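Local coordinates for protein HicB3 antitoxin (Yersinia pestis, PDB 4P78) that acts as the antitoxin of a toxin-antitoxin pair, forming a complex with the toxin HicA3 and probably neutralising it, at residues M1-K9 against S58-D69. Sequence-based numbering, arbitrary orientation.
Sequences MIYPIFIFK and SPPKDPHRYIDD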
loop_
_atom_site.group_PDB
_atom_site.type_symbol
_atom_site.label_atom_id
_atom_site.label_comp_id
_atom_site.label_asym_id
_atom_site.label_seq_id
_atom_site.Cartn_x
_atom_site.Cartn_y
_atom_site.Cartn_z
ATOM N N MET A 1 4.141 2.511 15.238
ATOM C CA MET A 1 4.418 1.427 14.306
ATOM C C MET A 1 3.560 1.537 13.040
ATOM O O MET A 1 2.359 1.833 13.112
ATOM C CB MET A 1 4.190 0.078 14.989
ATOM C CG MET A 1 4.306 -1.116 14.060
ATOM S SD MET A 1 4.442 -2.654 14.976
ATOM C CE MET A 1 3.192 -2.406 16.239
ATOM N N ILE A 2 4.191 1.311 11.887
ATOM C CA ILE A 2 3.509 1.363 10.597
ATOM C C ILE A 2 2.732 0.084 10.332
ATOM O O ILE A 2 3.296 -1.007 10.346
ATOM C CB ILE A 2 4.491 1.580 9.425
ATOM C CG1 ILE A 2 5.244 2.894 9.584
ATOM C CG2 ILE A 2 3.736 1.627 8.096
ATOM C CD1 ILE A 2 4.364 4.085 9.359
ATOM N N TYR A 3 1.435 0.227 10.072
ATOM C CA TYR A 3 0.604 -0.910 9.720
ATOM C C TYR A 3 0.090 -0.834 8.294
ATOM O O TYR A 3 -0.240 0.246 7.798
ATOM C CB TYR A 3 -0.582 -1.027 10.680
ATOM C CG TYR A 3 -0.279 -1.827 11.916
ATOM C CD1 TYR A 3 0.200 -1.215 13.067
ATOM C CD2 TYR A 3 -0.479 -3.203 11.936
ATOM C CE1 TYR A 3 0.475 -1.961 14.203
ATOM C CE2 TYR A 3 -0.213 -3.946 13.063
ATOM C CZ TYR A 3 0.263 -3.324 14.194
ATOM O OH TYR A 3 0.527 -4.085 15.320
ATOM N N PRO A 4 0.012 -1.993 7.632
ATOM C CA PRO A 4 -0.621 -2.071 6.312
ATOM C C PRO A 4 -2.129 -2.036 6.438
ATOM O O PRO A 4 -2.666 -2.618 7.391
ATOM C CB PRO A 4 -0.169 -3.423 5.777
ATOM C CG PRO A 4 0.091 -4.250 7.024
ATOM C CD PRO A 4 0.562 -3.290 8.078
ATOM N N ILE A 5 -2.794 -1.359 5.507
ATOM C CA ILE A 5 -4.242 -1.474 5.353
ATOM C C ILE A 5 -4.558 -1.813 3.902
ATOM O O ILE A 5 -3.803 -1.456 2.998
ATOM C CB ILE A 5 -4.986 -0.179 5.768
ATOM C CG1 ILE A 5 -4.427 1.034 5.024
ATOM C CG2 ILE A 5 -4.917 0.030 7.301
ATOM C CD1 ILE A 5 -5.257 2.303 5.216
ATOM N N PHE A 6 -5.647 -2.541 3.681
ATOM C CA PHE A 6 -6.141 -2.806 2.334
ATOM C C PHE A 6 -7.339 -1.901 2.142
ATOM O O PHE A 6 -8.264 -1.941 2.956
ATOM C CB PHE A 6 -6.564 -4.275 2.138
ATOM C CG PHE A 6 -5.429 -5.253 2.048
ATOM C CD1 PHE A 6 -4.109 -4.838 2.125
ATOM C CD2 PHE A 6 -5.689 -6.599 1.867
ATOM C CE1 PHE A 6 -3.084 -5.751 2.035
ATOM C CE2 PHE A 6 -4.663 -7.516 1.770
ATOM C CZ PHE A 6 -3.362 -7.089 1.852
ATOM N N ILE A 7 -7.345 -1.064 1.102
ATOM C CA ILE A 7 -8.511 -0.228 0.895
ATOM C C ILE A 7 -9.113 -0.349 -0.504
ATOM O O ILE A 7 -8.443 -0.703 -1.479
ATOM C CB ILE A 7 -8.212 1.259 1.186
ATOM C CG1 ILE A 7 -7.321 1.874 0.127
ATOM C CG2 ILE A 7 -7.604 1.434 2.572
ATOM C CD1 ILE A 7 -7.097 3.349 0.351
ATOM N N PHE A 8 -10.398 -0.025 -0.570
ATOM C CA PHE A 8 -11.226 -0.257 -1.739
ATOM C C PHE A 8 -12.084 0.967 -1.970
ATOM O O PHE A 8 -12.569 1.581 -1.015
ATOM C CB PHE A 8 -12.104 -1.496 -1.545
ATOM C CG PHE A 8 -11.333 -2.722 -1.203
ATOM C CD1 PHE A 8 -10.918 -3.594 -2.197
ATOM C CD2 PHE A 8 -10.998 -2.999 0.115
ATOM C CE1 PHE A 8 -10.197 -4.731 -1.875
ATOM C CE2 PHE A 8 -10.268 -4.124 0.428
ATOM C CZ PHE A 8 -9.865 -4.989 -0.574
ATOM N N LYS A 9 -12.267 1.329 -3.231
ATOM C CA LYS A 9 -13.078 2.495 -3.577
ATOM C C LYS A 9 -14.568 2.273 -3.297
ATOM O O LYS A 9 -15.108 1.219 -3.613
ATOM C CB LYS A 9 -12.875 2.851 -5.045
ATOM C CG LYS A 9 -12.402 4.267 -5.265
ATOM C CD LYS A 9 -13.465 5.244 -4.859
ATOM C CE LYS A 9 -12.889 6.631 -4.611
ATOM N NZ LYS A 9 -13.900 7.498 -3.936
ATOM N N SER A 58 -0.205 -10.110 15.474
ATOM C CA SER A 58 1.219 -9.817 15.554
ATOM C C SER A 58 1.550 -8.610 14.672
ATOM O O SER A 58 0.756 -8.236 13.808
ATOM C CB SER A 58 2.027 -11.046 15.138
ATOM O OG SER A 58 1.381 -11.720 14.077
ATOM N N PRO A 59 2.722 -7.987 14.894
ATOM C CA PRO A 59 3.150 -6.859 14.067
ATOM C C PRO A 59 3.193 -7.233 12.583
ATOM O O PRO A 59 3.064 -8.417 12.249
ATOM C CB PRO A 59 4.554 -6.551 14.604
ATOM C CG PRO A 59 4.548 -7.068 15.983
ATOM C CD PRO A 59 3.711 -8.295 15.946
ATOM N N PRO A 60 3.349 -6.238 11.698
ATOM C CA PRO A 60 3.331 -6.508 10.255
ATOM C C PRO A 60 4.395 -7.502 9.796
ATOM O O PRO A 60 5.544 -7.451 10.243
ATOM C CB PRO A 60 3.585 -5.129 9.642
ATOM C CG PRO A 60 3.037 -4.173 10.643
ATOM C CD PRO A 60 3.345 -4.789 11.985
ATOM N N LYS A 61 3.997 -8.366 8.865
ATOM C CA LYS A 61 4.816 -9.467 8.376
ATOM C C LYS A 61 5.867 -9.094 7.310
ATOM O O LYS A 61 6.218 -7.931 7.119
ATOM C CB LYS A 61 3.894 -10.547 7.816
ATOM C CG LYS A 61 2.645 -10.818 8.672
ATOM C CD LYS A 61 3.005 -11.175 10.121
ATOM C CE LYS A 61 1.752 -11.431 10.975
ATOM N NZ LYS A 61 1.054 -10.186 11.437
ATOM N N ASP A 62 6.381 -10.117 6.635
ATOM C CA ASP A 62 7.289 -9.940 5.514
ATOM C C ASP A 62 6.537 -9.296 4.347
ATOM O O ASP A 62 5.393 -9.677 4.076
ATOM C CB ASP A 62 7.861 -11.291 5.088
ATOM C CG ASP A 62 9.041 -11.149 4.166
ATOM O OD1 ASP A 62 8.834 -10.909 2.952
ATOM O OD2 ASP A 62 10.186 -11.257 4.662
ATOM N N PRO A 63 7.169 -8.325 3.653
ATOM C CA PRO A 63 6.541 -7.668 2.491
ATOM C C PRO A 63 5.979 -8.655 1.477
ATOM O O PRO A 63 4.958 -8.378 0.852
ATOM C CB PRO A 63 7.694 -6.873 1.865
ATOM C CG PRO A 63 8.627 -6.621 2.989
ATOM C CD PRO A 63 8.518 -7.790 3.927
ATOM N N HIS A 64 6.643 -9.798 1.316
ATOM C CA HIS A 64 6.149 -10.838 0.425
ATOM C C HIS A 64 4.730 -11.279 0.748
ATOM O O HIS A 64 3.991 -11.657 -0.162
ATOM C CB HIS A 64 7.072 -12.055 0.460
ATOM C CG HIS A 64 8.382 -11.826 -0.226
ATOM N ND1 HIS A 64 9.153 -12.854 -0.726
ATOM C CD2 HIS A 64 9.046 -10.680 -0.510
ATOM C CE1 HIS A 64 10.244 -12.351 -1.277
ATOM N NE2 HIS A 64 10.206 -11.037 -1.158
ATOM N N ARG A 65 4.357 -11.256 2.035
ATOM C CA ARG A 65 3.020 -11.716 2.420
ATOM C C ARG A 65 1.928 -10.797 1.862
ATOM O O ARG A 65 0.839 -11.265 1.529
ATOM C CB ARG A 65 2.888 -11.829 3.942
ATOM C CG ARG A 65 3.516 -13.106 4.511
ATOM C CD ARG A 65 3.092 -13.362 5.956
ATOM N NE ARG A 65 4.033 -14.249 6.639
ATOM C CZ ARG A 65 3.895 -14.672 7.891
ATOM N NH1 ARG A 65 2.848 -14.289 8.613
ATOM N NH2 ARG A 65 4.806 -15.479 8.423
ATOM N N TYR A 66 2.219 -9.499 1.743
ATOM C CA TYR A 66 1.240 -8.557 1.185
ATOM C C TYR A 66 1.248 -8.572 -0.340
ATOM O O TYR A 66 0.192 -8.569 -0.973
ATOM C CB TYR A 66 1.499 -7.148 1.733
ATOM C CG TYR A 66 1.572 -7.182 3.243
ATOM C CD1 TYR A 66 0.412 -7.181 4.018
ATOM C CD2 TYR A 66 2.799 -7.298 3.896
ATOM C CE1 TYR A 66 0.473 -7.260 5.414
ATOM C CE2 TYR A 66 2.874 -7.373 5.292
ATOM C CZ TYR A 66 1.713 -7.357 6.045
ATOM O OH TYR A 66 1.804 -7.427 7.431
ATOM N N ILE A 67 2.438 -8.626 -0.932
ATOM C CA ILE A 67 2.564 -8.674 -2.387
ATOM C C ILE A 67 1.927 -9.947 -2.937
ATOM O O ILE A 67 1.390 -9.945 -4.036
ATOM C CB ILE A 67 4.045 -8.576 -2.820
ATOM C CG1 ILE A 67 4.629 -7.256 -2.317
ATOM C CG2 ILE A 67 4.190 -8.675 -4.342
ATOM C CD1 ILE A 67 6.148 -7.223 -2.263
ATOM N N ASP A 68 1.960 -11.026 -2.159
ATOM C CA ASP A 68 1.330 -12.277 -2.590
ATOM C C ASP A 68 -0.147 -12.421 -2.169
ATOM O O ASP A 68 -0.784 -13.414 -2.520
ATOM C CB ASP A 68 2.123 -13.478 -2.061
ATOM C CG ASP A 68 3.396 -13.740 -2.860
ATOM O OD1 ASP A 68 3.437 -13.392 -4.060
ATOM O OD2 ASP A 68 4.354 -14.299 -2.284
ATOM N N ASP A 69 -0.696 -11.441 -1.448
ATOM C CA ASP A 69 -2.081 -11.540 -0.944
ATOM C C ASP A 69 -3.098 -11.348 -2.063
ATOM O O ASP A 69 -3.258 -10.249 -2.604
ATOM C CB ASP A 69 -2.330 -10.519 0.175
ATOM C CG ASP A 69 -3.551 -10.858 1.032
ATOM O OD1 ASP A 69 -3.476 -10.687 2.265
ATOM O OD2 ASP A 69 -4.584 -11.294 0.482
#
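The inner strand 2-9 of the antiparallel HicB-like sheet meets, through Pro4 and Phe6, the short helix 63-67, while its start, from Met1 to Pro4, meets the proline-rich segment leading into that helix. Pro60 touches Met1, Ile2, Tyr3 and Pro4, and buries the largest area of any residue in the contact. Its CD lies over one face of the Tyr3 ring, 4.2 Å from the centroid and 24° off the normal, a CH-pi contact displaced toward the rim. The same CD touches Met1 SD at 3.8 Å; with CG anti to the backbone N (chi1 174°), the methionine chain reaches out toward Pro59 and Pro60. On the next atom of the proline ring, CG sits 3.2 Å from Ile2 O and also packs on Pro4 CD.

One step along the strand, Pro4 CG lies 3.4 Å from Tyr66 CE1, the two side chains crossing at about a right angle. The position of the tyrosine's far end is set by two partners: Lys61 N donates to Tyr66 OH (2.8 Å), and Asp20 bonds the same hydroxyl, so a backbone amide and a carboxylate both grip it. Strand order 25-28, 14-17, 2-9, 78-83 places strand 2-9 inside the sheet, and alternation along it turns Pro4 and Phe6 to the helix but Ile5 away.

Phe6 CE1 lies at the edge of the Tyr66 ring, near its plane, 4.3 Å from CD1. Across the phenylalanine ring, Asp69 OD1 sits at the edge, near the ring plane, 3.4 Å from Phe6 CE2, with ring and carboxylate planes 77° apart; a salt bridge to Arg71 probably offsets the charge of that carboxylate. Phe31 of the second antitoxin subunit packs against Pro4 and meets the Tyr66 ring.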